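Side-chain contacts in 6-phospho-beta-glucosidase BglT (Thermotoga maritima, PDB 1UP7), which hydrolyses cellobiose 6'-phosphate to glucose 6-phosphate and glucose, as a family 4 glycosidase that depends on NAD+ and manganese: residues 16-21 against 78-83; 49-54 against 59-64; 276-279 against 284-287. One frame throughout, in Å; residues are numbered along the deposited sequence.

Interaction 1. Residues 16-21 against 78-83. With NAD (nicotinamide-adenine-dinucleotide), chain I.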
loop_
_atom_site.group_PDB
_atom_site.type_symbol
_atom_site.label_atom_id
_atom_site.label_comp_id
_atom_site.label_asym_id
_atom_site.label_seq_id
_atom_site.Cartn_x
_atom_site.Cartn_y
_atom_site.Cartn_z
ATOM N N PRO A 16 -33.299 29.919 -2.122
ATOM C CA PRO A 16 -33.977 30.206 -3.389
ATOM C C PRO A 16 -33.177 29.698 -4.581
ATOM O O PRO A 16 -33.762 29.144 -5.506
ATOM C CB PRO A 16 -34.047 31.743 -3.419
ATOM C CG PRO A 16 -34.014 32.145 -1.984
ATOM C CD PRO A 16 -33.042 31.174 -1.373
ATOM N N GLU A 17 -31.857 29.860 -4.550
ATOM C CA GLU A 17 -30.999 29.330 -5.616
ATOM C C GLU A 17 -30.989 27.809 -5.639
ATOM O O GLU A 17 -31.067 27.206 -6.710
ATOM C CB GLU A 17 -29.566 29.910 -5.523
ATOM C CG GLU A 17 -28.839 30.099 -6.851
ATOM C CD GLU A 17 -29.388 31.231 -7.737
ATOM O OE1 GLU A 17 -29.529 32.407 -7.283
ATOM O OE2 GLU A 17 -29.653 30.948 -8.932
ATOM N N LEU A 18 -30.909 27.169 -4.477
ATOM C CA LEU A 18 -31.047 25.714 -4.446
ATOM C C LEU A 18 -32.342 25.245 -5.099
ATOM O O LEU A 18 -32.344 24.322 -5.914
ATOM C CB LEU A 18 -30.974 25.185 -3.032
ATOM C CG LEU A 18 -31.180 23.683 -2.890
ATOM C CD1 LEU A 18 -29.948 22.918 -3.356
ATOM C CD2 LEU A 18 -31.489 23.428 -1.411
ATOM N N VAL A 19 -33.429 25.913 -4.751
ATOM C CA VAL A 19 -34.744 25.589 -5.267
ATOM C C VAL A 19 -34.823 25.761 -6.803
ATOM O O VAL A 19 -35.395 24.915 -7.516
ATOM C CB VAL A 19 -35.796 26.419 -4.505
ATOM C CG1 VAL A 19 -37.097 26.423 -5.212
ATOM C CG2 VAL A 19 -35.940 25.845 -3.098
ATOM N N LYS A 20 -34.238 26.849 -7.293
ATOM C CA LYS A 20 -34.107 27.097 -8.722
ATOM C C LYS A 20 -33.399 25.923 -9.404
ATOM O O LYS A 20 -33.868 25.413 -10.405
ATOM C CB LYS A 20 -33.341 28.413 -8.956
ATOM C CG LYS A 20 -32.740 28.614 -10.360
ATOM C CD LYS A 20 -33.206 29.920 -10.962
ATOM C CE LYS A 20 -32.378 30.334 -12.208
ATOM N NZ LYS A 20 -31.014 30.880 -11.812
ATOM N N GLY A 21 -32.273 25.507 -8.840
ATOM C CA GLY A 21 -31.586 24.304 -9.271
ATOM C C GLY A 21 -32.458 23.055 -9.286
ATOM O O GLY A 21 -32.479 22.328 -10.270
ATOM N N ILE A 78 -29.989 17.406 2.325
ATOM C CA ILE A 78 -29.003 18.437 2.065
ATOM C C ILE A 78 -28.660 19.144 3.357
ATOM O O ILE A 78 -29.530 19.777 3.957
ATOM C CB ILE A 78 -29.497 19.437 0.963
ATOM C CG1 ILE A 78 -29.698 18.704 -0.381
ATOM C CG2 ILE A 78 -28.517 20.648 0.830
ATOM C CD1 ILE A 78 -30.498 19.480 -1.400
ATOM N N PHE A 79 -27.387 19.032 3.782
ATOM C CA PHE A 79 -26.881 19.790 4.931
ATOM C C PHE A 79 -26.406 21.142 4.455
ATOM O O PHE A 79 -25.425 21.236 3.703
ATOM C CB PHE A 79 -25.688 19.089 5.600
ATOM C CG PHE A 79 -26.063 17.951 6.481
ATOM C CD1 PHE A 79 -27.399 17.516 6.580
ATOM C CD2 PHE A 79 -25.079 17.283 7.202
ATOM C CE1 PHE A 79 -27.740 16.433 7.388
ATOM C CE2 PHE A 79 -25.411 16.203 8.043
ATOM C CZ PHE A 79 -26.746 15.783 8.132
ATOM N N GLN A 80 -27.057 22.189 4.940
ATOM C CA GLN A 80 -26.785 23.544 4.481
ATOM C C GLN A 80 -26.979 24.529 5.655
ATOM O O GLN A 80 -27.249 25.720 5.485
ATOM C CB GLN A 80 -27.672 23.785 3.254
ATOM C CG GLN A 80 -28.472 24.987 3.264
ATOM C CD GLN A 80 -29.555 25.024 2.203
ATOM O OE1 GLN A 80 -29.423 24.442 1.144
ATOM N NE2 GLN A 80 -30.594 25.795 2.467
ATOM N N PHE A 81 -26.806 24.008 6.855
ATOM C CA PHE A 81 -26.893 24.788 8.099
ATOM C C PHE A 81 -25.520 25.257 8.586
ATOM O O PHE A 81 -24.509 24.643 8.311
ATOM C CB PHE A 81 -27.590 23.974 9.214
ATOM C CG PHE A 81 -26.947 22.653 9.494
ATOM C CD1 PHE A 81 -27.284 21.528 8.744
ATOM C CD2 PHE A 81 -25.984 22.531 10.507
ATOM C CE1 PHE A 81 -26.682 20.292 9.007
ATOM C CE2 PHE A 81 -25.372 21.306 10.769
ATOM C CZ PHE A 81 -25.715 20.186 10.006
ATOM N N ARG A 82 -25.498 26.357 9.309
ATOM C CA ARG A 82 -24.265 26.860 9.881
ATOM C C ARG A 82 -24.305 26.676 11.393
ATOM O O ARG A 82 -24.997 27.417 12.075
ATOM C CB ARG A 82 -24.103 28.338 9.537
ATOM C CG ARG A 82 -22.754 28.959 9.909
ATOM C CD ARG A 82 -22.708 30.468 9.668
ATOM N NE ARG A 82 -22.847 30.802 8.257
ATOM C CZ ARG A 82 -21.854 30.729 7.369
ATOM N NH1 ARG A 82 -20.626 30.340 7.750
ATOM N NH2 ARG A 82 -22.086 31.045 6.111
ATOM N N PRO A 83 -23.577 25.701 11.927
ATOM C CA PRO A 83 -23.497 25.537 13.379
ATOM C C PRO A 83 -22.979 26.823 14.038
ATOM O O PRO A 83 -21.944 27.357 13.632
ATOM C CB PRO A 83 -22.520 24.362 13.562
ATOM C CG PRO A 83 -22.534 23.620 12.205
ATOM C CD PRO A 83 -22.781 24.699 11.205
HETATM P PA NAD I . -26.520 30.707 7.439
HETATM O O1A NAD I . -25.996 31.419 8.621
HETATM O O2A NAD I . -27.615 31.450 6.644
HETATM O O5B NAD I . -27.093 29.311 8.029
HETATM C C5B NAD I . -28.057 28.592 7.306
HETATM C C4B NAD I . -29.218 28.206 8.214
HETATM O O4B NAD I . -28.823 27.179 9.121
HETATM C C3B NAD I . -29.777 29.337 9.067
HETATM O O3B NAD I . -31.125 29.551 8.678
HETATM C C2B NAD I . -29.689 28.822 10.505
HETATM O O2B NAD I . -30.824 29.170 11.271
HETATM C C1B NAD I . -29.666 27.322 10.268
HETATM N N9A NAD I . -29.109 26.526 11.357
HETATM C C8A NAD I . -28.089 26.820 12.241
HETATM N N7A NAD I . -27.932 25.732 13.026
HETATM C C5A NAD I . -28.770 24.752 12.640
HETATM C C6A NAD I . -29.028 23.467 13.100
HETATM N N6A NAD I . -28.365 22.945 14.128
HETATM N N1A NAD I . -30.009 22.708 12.474
HETATM C C2A NAD I . -30.734 23.232 11.417
HETATM N N3A NAD I . -30.489 24.515 10.991
HETATM C C4A NAD I . -29.529 25.252 11.596
HETATM O O3 NAD I . -25.241 30.408 6.509
HETATM P PN NAD I . -25.192 30.086 4.941
HETATM O O1N NAD I . -24.353 31.181 4.391
HETATM O O2N NAD I . -26.486 29.800 4.360
HETATM O O5D NAD I . -24.409 28.694 4.855
HETATM C C5D NAD I . -24.695 27.559 5.652
HETATM C C4D NAD I . -23.476 26.624 5.599
HETATM O O4D NAD I . -23.185 26.168 4.278
HETATM C C3D NAD I . -22.207 27.310 6.081
HETATM O O3D NAD I . -21.533 26.357 6.846
HETATM C C2D NAD I . -21.432 27.636 4.808
HETATM O O2D NAD I . -20.023 27.682 4.957
HETATM C C1D NAD I . -21.897 26.593 3.819
HETATM N N1N NAD I . -22.182 27.214 2.523
HETATM C C2N NAD I . -23.432 26.946 2.011
HETATM C C3N NAD I . -23.838 27.460 0.804
HETATM C C7N NAD I . -25.231 27.141 0.314
HETATM O O7N NAD I . -25.502 26.764 -1.023
HETATM N N7N NAD I . -26.238 27.208 1.198
HETATM C C4N NAD I . -22.933 28.269 0.112
HETATM C C5N NAD I . -21.646 28.549 0.614
HETATM C C6N NAD I . -21.278 28.005 1.845
#
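In the Rossmann-type NAD-binding fold, the first helix packs on the central parallel sheet, and here L18 of helix 15-25 meets I78 at the C-terminal end of strand 76-79 and Q80 just beyond it. Tip to tip, CD1 of L18 and CD1 of I78 lie 4.0 Å apart. The other branch, CD2 of L18, sits 3.4 Å from OE1 of Q80, a van der Waals touch on the amide oxygen. With CG of L18 anti to its backbone N (chi1 177°), the forked end points at the strand, both methyls near CD1 of I78. Branched aliphatic residues suit this buried helix-sheet interface, where V7 of strand 4-8 also meets L18. The buried amide of Q80 is held in part by a hydrogen bond from NE2 to the carbonyl of G9.

Beyond Q80 the chain turns to the cofactor. F81 approaches the adenine obliquely, its CB 3.3 Å from C4A of NAD. R82 handles the diphosphate: NE reaches the bridging O3 of NAD at 3.0 Å and also O1A, while NH2 holds O1N of NAD at 2.8 Å. One face of the guanidinium lies against C3D of the nicotinamide ribose, and NH1 forms a salt bridge with E105. These bonds fix the rotation of the guanidinium, whose positive charge would be expected to offset the negative charge of the diphosphate. A dinucleotide bound at the C-terminal end of a parallel sheet, with an apolar helix-strand core behind it, is the hallmark of the Rossmann fold.

Interaction 2. Residues 49-54 against 59-64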
loop_
_atom_site.group_PDB
_atom_site.type_symbol
_atom_site.label_atom_id
_atom_site.label_comp_id
_atom_site.label_asym_id
_atom_site.label_seq_id
_atom_site.Cartn_x
_atom_site.Cartn_y
_atom_site.Cartn_z
ATOM N N ASP A 49 -41.747 30.916 2.072
ATOM C CA ASP A 49 -42.877 31.559 1.410
ATOM C C ASP A 49 -42.445 32.097 0.053
ATOM O O ASP A 49 -43.189 32.016 -0.916
ATOM C CB ASP A 49 -43.454 32.727 2.205
ATOM C CG ASP A 49 -44.351 32.286 3.333
ATOM O OD1 ASP A 49 -44.702 31.090 3.396
ATOM O OD2 ASP A 49 -44.738 33.070 4.226
ATOM N N PHE A 50 -41.244 32.672 -0.005
ATOM C CA PHE A 50 -40.661 33.099 -1.270
ATOM C C PHE A 50 -40.431 31.884 -2.195
ATOM O O PHE A 50 -40.797 31.931 -3.370
ATOM C CB PHE A 50 -39.382 33.923 -1.027
ATOM C CG PHE A 50 -38.625 34.326 -2.281
ATOM C CD1 PHE A 50 -39.279 34.816 -3.406
ATOM C CD2 PHE A 50 -37.238 34.261 -2.308
ATOM C CE1 PHE A 50 -38.561 35.209 -4.555
ATOM C CE2 PHE A 50 -36.521 34.663 -3.443
ATOM C CZ PHE A 50 -37.188 35.124 -4.570
ATOM N N VAL A 51 -39.880 30.802 -1.650
ATOM C CA VAL A 51 -39.711 29.552 -2.388
ATOM C C VAL A 51 -41.001 29.066 -3.045
ATOM O O VAL A 51 -40.986 28.723 -4.242
ATOM C CB VAL A 51 -39.090 28.410 -1.510
ATOM C CG1 VAL A 51 -39.180 27.051 -2.228
ATOM C CG2 VAL A 51 -37.671 28.729 -1.171
ATOM N N LYS A 52 -42.100 29.057 -2.277
ATOM C CA LYS A 52 -43.413 28.629 -2.773
ATOM C C LYS A 52 -43.855 29.462 -3.961
ATOM O O LYS A 52 -44.495 28.955 -4.892
ATOM C CB LYS A 52 -44.486 28.719 -1.681
ATOM C CG LYS A 52 -44.455 27.601 -0.649
ATOM C CD LYS A 52 -45.724 27.585 0.174
ATOM C CE LYS A 52 -45.660 26.521 1.278
ATOM N NZ LYS A 52 -45.307 27.019 2.669
ATOM N N ARG A 53 -43.537 30.749 -3.921
ATOM C CA ARG A 53 -43.861 31.667 -5.014
ATOM C C ARG A 53 -43.064 31.290 -6.283
ATOM O O ARG A 53 -43.585 31.384 -7.388
ATOM C CB ARG A 53 -43.539 33.095 -4.607
ATOM C CG ARG A 53 -44.698 34.064 -4.555
ATOM C CD ARG A 53 -44.732 35.018 -3.360
ATOM N NE ARG A 53 -43.520 35.827 -3.191
ATOM C CZ ARG A 53 -42.898 36.035 -2.014
ATOM N NH1 ARG A 53 -43.354 35.510 -0.895
ATOM N NH2 ARG A 53 -41.815 36.787 -1.958
ATOM N N LEU A 54 -41.814 30.851 -6.124
ATOM C CA LEU A 54 -40.994 30.437 -7.266
ATOM C C LEU A 54 -41.343 29.057 -7.814
ATOM O O LEU A 54 -41.196 28.816 -9.015
ATOM C CB LEU A 54 -39.477 30.441 -6.954
ATOM C CG LEU A 54 -38.785 31.723 -6.485
ATOM C CD1 LEU A 54 -37.588 31.380 -5.640
ATOM C CD2 LEU A 54 -38.415 32.652 -7.648
ATOM N N PHE A 59 -43.630 21.128 -7.454
ATOM C CA PHE A 59 -43.616 20.053 -6.464
ATOM C C PHE A 59 -44.123 20.605 -5.139
ATOM O O PHE A 59 -44.239 21.826 -4.976
ATOM C CB PHE A 59 -42.222 19.422 -6.308
ATOM C CG PHE A 59 -41.079 20.412 -6.244
ATOM C CD1 PHE A 59 -40.888 21.231 -5.132
ATOM C CD2 PHE A 59 -40.165 20.505 -7.295
ATOM C CE1 PHE A 59 -39.787 22.143 -5.073
ATOM C CE2 PHE A 59 -39.048 21.399 -7.224
ATOM C CZ PHE A 59 -38.876 22.213 -6.113
ATOM N N LYS A 60 -44.443 19.708 -4.209
ATOM C CA LYS A 60 -44.915 20.099 -2.888
ATOM C C LYS A 60 -43.767 20.699 -2.077
ATOM O O LYS A 60 -42.654 20.174 -2.087
ATOM C CB LYS A 60 -45.536 18.895 -2.185
ATOM C CG LYS A 60 -46.955 18.581 -2.618
ATOM C CD LYS A 60 -47.518 17.237 -1.996
ATOM C CE LYS A 60 -47.195 17.043 -0.471
ATOM N NZ LYS A 60 -48.250 17.587 0.490
ATOM N N VAL A 61 -44.036 21.817 -1.413
ATOM C CA VAL A 61 -43.068 22.463 -0.532
ATOM C C VAL A 61 -43.564 22.382 0.915
ATOM O O VAL A 61 -44.649 22.871 1.228
ATOM C CB VAL A 61 -42.889 23.938 -0.909
ATOM C CG1 VAL A 61 -41.964 24.649 0.076
ATOM C CG2 VAL A 61 -42.416 24.089 -2.364
ATOM N N LEU A 62 -42.771 21.771 1.788
ATOM C CA LEU A 62 -43.196 21.525 3.159
ATOM C C LEU A 62 -42.202 22.029 4.195
ATOM O O LEU A 62 -41.005 22.077 3.952
ATOM C CB LEU A 62 -43.459 20.022 3.358
ATOM C CG LEU A 62 -44.409 19.370 2.347
ATOM C CD1 LEU A 62 -44.324 17.837 2.386
ATOM C CD2 LEU A 62 -45.849 19.877 2.553
ATOM N N ILE A 63 -42.718 22.394 5.364
ATOM C CA ILE A 63 -41.874 22.669 6.509
ATOM C C ILE A 63 -42.104 21.585 7.566
ATOM O O ILE A 63 -43.239 21.259 7.878
ATOM C CB ILE A 63 -42.158 24.103 7.052
ATOM C CG1 ILE A 63 -41.711 25.170 6.017
ATOM C CG2 ILE A 63 -41.444 24.320 8.391
ATOM C CD1 ILE A 63 -42.162 26.593 6.325
ATOM N N SER A 64 -41.018 21.006 8.070
ATOM C CA SER A 64 -41.087 20.130 9.209
ATOM C C SER A 64 -40.587 20.856 10.456
ATOM O O SER A 64 -39.531 21.521 10.421
ATOM C CB SER A 64 -40.259 18.900 8.957
ATOM O OG SER A 64 -40.175 18.124 10.121
#
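V61, on the edge strand 60-63, is the first residue of 59-64 to touch 49-54; just ahead of the strand, the side chain of F59 touches V34 and L23 of neighbouring elements. The CA of V61 lies 6.6 Å from the CA of K52, and the valine side chain points at the helix. CG1 of V61 is 3.9 Å from CG of K52 and, more loosely, 4.3 Å from CG1 of V51, so one methyl serves two successive helix residues. K52 and V61 approach at a slant: the lysine places CG anti to its carbonyl carbon (chi1 -77°), which lays the aliphatic chain over the strand, and CE of K52 comes to 3.8 Å from the backbone O of V61. A beta-branched valine suits this place, since it fits an extended strand and offers a compact apolar surface to the helix.

L62 faces away from the helix, as strand alternation requires, and its backbone bonds to strand 33-37. I63 turns back toward helix 41-55 and packs on Q44 and V48 of its earlier turns. Helix 41-55 is the connection of the beta-alpha-beta crossover from strand 33-37 to edge strand 60-63, and it packs on that edge strand.

No hydrogen bond or salt bridge joins the two segments. Contact depends on dispersion and burial of carbon, V51 supplying the buried side and K52 the margin, where a lysine can spend its methylenes on packing while its ammonium end remains at the protein surface.

Interaction 3. Residues 276-279 against 284-287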
loop_
_atom_site.group_PDB
_atom_site.type_symbol
_atom_site.label_atom_id
_atom_site.label_comp_id
_atom_site.label_asym_id
_atom_site.label_seq_id
_atom_site.Cartn_x
_atom_site.Cartn_y
_atom_site.Cartn_z
ATOM N N GLU A 276 -35.107 41.054 3.874
ATOM C CA GLU A 276 -36.101 42.091 3.610
ATOM C C GLU A 276 -36.666 42.022 2.186
ATOM O O GLU A 276 -37.872 42.183 1.983
ATOM C CB GLU A 276 -35.537 43.486 3.893
ATOM C CG GLU A 276 -35.699 43.922 5.346
ATOM C CD GLU A 276 -37.053 43.509 5.933
ATOM O OE1 GLU A 276 -38.094 44.130 5.549
ATOM O OE2 GLU A 276 -37.072 42.540 6.748
ATOM N N LYS A 277 -35.792 41.786 1.211
ATOM C CA LYS A 277 -36.217 41.617 -0.174
ATOM C C LYS A 277 -37.047 40.342 -0.363
ATOM O O LYS A 277 -38.000 40.346 -1.124
ATOM C CB LYS A 277 -35.013 41.591 -1.114
ATOM C CG LYS A 277 -34.655 42.944 -1.683
ATOM C CD LYS A 277 -33.148 43.075 -1.886
ATOM C CE LYS A 277 -32.771 44.435 -2.526
ATOM N NZ LYS A 277 -31.336 44.399 -2.939
ATOM N N TYR A 278 -36.688 39.251 0.322
ATOM C CA TYR A 278 -37.430 37.995 0.151
ATOM C C TYR A 278 -38.910 38.086 0.585
ATOM O O TYR A 278 -39.723 37.270 0.170
ATOM C CB TYR A 278 -36.752 36.817 0.851
ATOM C CG TYR A 278 -35.433 36.344 0.280
ATOM C CD1 TYR A 278 -34.996 36.727 -0.983
ATOM C CD2 TYR A 278 -34.609 35.534 1.039
ATOM C CE1 TYR A 278 -33.766 36.286 -1.473
ATOM C CE2 TYR A 278 -33.402 35.108 0.576
ATOM C CZ TYR A 278 -32.975 35.471 -0.684
ATOM O OH TYR A 278 -31.746 34.997 -1.130
ATOM N N ARG A 279 -39.251 39.083 1.404
ATOM C CA ARG A 279 -40.629 39.328 1.837
ATOM C C ARG A 279 -41.586 39.503 0.657
ATOM O O ARG A 279 -42.708 38.965 0.679
ATOM C CB ARG A 279 -40.712 40.583 2.728
ATOM C CG ARG A 279 -40.164 40.406 4.166
ATOM C CD ARG A 279 -40.707 41.422 5.191
ATOM N NE ARG A 279 -39.813 41.543 6.352
ATOM C CZ ARG A 279 -39.906 40.833 7.494
ATOM N NH1 ARG A 279 -40.872 39.930 7.672
ATOM N NH2 ARG A 279 -39.018 41.034 8.469
ATOM N N ILE A 284 -35.509 35.868 -7.983
ATOM C CA ILE A 284 -34.291 35.901 -7.166
ATOM C C ILE A 284 -33.538 37.226 -7.368
ATOM O O ILE A 284 -33.242 37.602 -8.513
ATOM C CB ILE A 284 -33.401 34.677 -7.482
ATOM C CG1 ILE A 284 -34.204 33.393 -7.243
ATOM C CG2 ILE A 284 -32.121 34.686 -6.617
ATOM C CD1 ILE A 284 -33.502 32.115 -7.620
ATOM N N PRO A 285 -33.252 37.956 -6.286
ATOM C CA PRO A 285 -32.609 39.269 -6.414
ATOM C C PRO A 285 -31.138 39.113 -6.815
ATOM O O PRO A 285 -30.453 38.156 -6.391
ATOM C CB PRO A 285 -32.690 39.853 -4.994
ATOM C CG PRO A 285 -33.516 38.883 -4.175
ATOM C CD PRO A 285 -33.449 37.570 -4.873
ATOM N N GLU A 286 -30.642 40.065 -7.603
ATOM C CA GLU A 286 -29.241 40.029 -8.047
ATOM C C GLU A 286 -28.269 40.084 -6.860
ATOM O O GLU A 286 -27.174 39.525 -6.942
ATOM C CB GLU A 286 -28.952 41.143 -9.081
ATOM C CG GLU A 286 -27.621 40.966 -9.832
ATOM N N GLU A 287 -28.685 40.733 -5.764
ATOM C CA GLU A 287 -27.859 40.871 -4.560
ATOM C C GLU A 287 -27.419 39.552 -3.930
ATOM O O GLU A 287 -26.488 39.544 -3.116
ATOM C CB GLU A 287 -28.533 41.729 -3.484
ATOM C CG GLU A 287 -27.850 41.590 -2.116
ATOM C CD GLU A 287 -28.122 42.724 -1.140
ATOM O OE1 GLU A 287 -28.843 43.700 -1.475
ATOM O OE2 GLU A 287 -27.591 42.629 -0.007
#
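The backbone turns back after helix 263-278, bringing the CA of P285 to 7.6 Å from the CA of K277 and the CA of I284 to 8.2 Å from the CA of Y278, and beyond P285 a 3-10 segment begins at E286. P285 sits between the side chains of Y278 and K277. It crosses the tyrosine side chain at about a right angle and comes at the edge of the ring, near its plane, with CD of P285 3.6 Å from CE1 of Y278 and CG of P285 3.8 Å from the same atom. This is edge packing and not a CH-pi contact over the face. A proline suits the place: its rigid ring offers apolar carbon without a flexible chain. CG of Y278 lies anti to its carbonyl carbon (chi1 -68°), which sends the ring past P285 into the interior, where OH bonds to the carbonyl of S13 and the ring meets F50.

On the outer side K277 runs past P285, with CB of K277 4.4 Å from CG of P285, and continues to E287. There NZ of K277 forms a salt bridge with OE1 of E287 at 3.0 Å, the two chains crossing at about a right angle. The ammonium meets the carboxylate on the anti side, 23° out of its plane. E287 is extended toward it. The other oxygen, OE2, lies close to the carboxylate of E273, so K277 probably eases a local excess of negative charge.

Within 276-279, R279 grips E276 side-on, NE and NH2 both reaching OE2 of E276, at 2.9 and 3.0 Å. Across the contact the chemistry divides by depth: apolar edge packing is set against the buried tyrosine, while the K277-E287 salt bridge lies at the more exposed margin.

Interaction 1 is fully buried, whereas interactions 2 and 3 are partly buried, each with one buried and one exposed residue among those that touch. Interactions 1 and 2 hold helices against the same parallel sheet, at strands 76-79 and 60-63, and the two helices themselves meet through CG2 of V19 and CG1 of V51, 3.6 Å apart. Interaction 3 belongs to the C-terminal domain of the family and leans on both: Y278 lies against P16, I284 packs on E17 and K20, and R53 reaches the carbonyl of Y278. Chemistry follows position. Apolar contact serves the inner side of each, cofactor phosphates draw an arginine into interaction 1, and interaction 3 alone has a salt bridge between its segments.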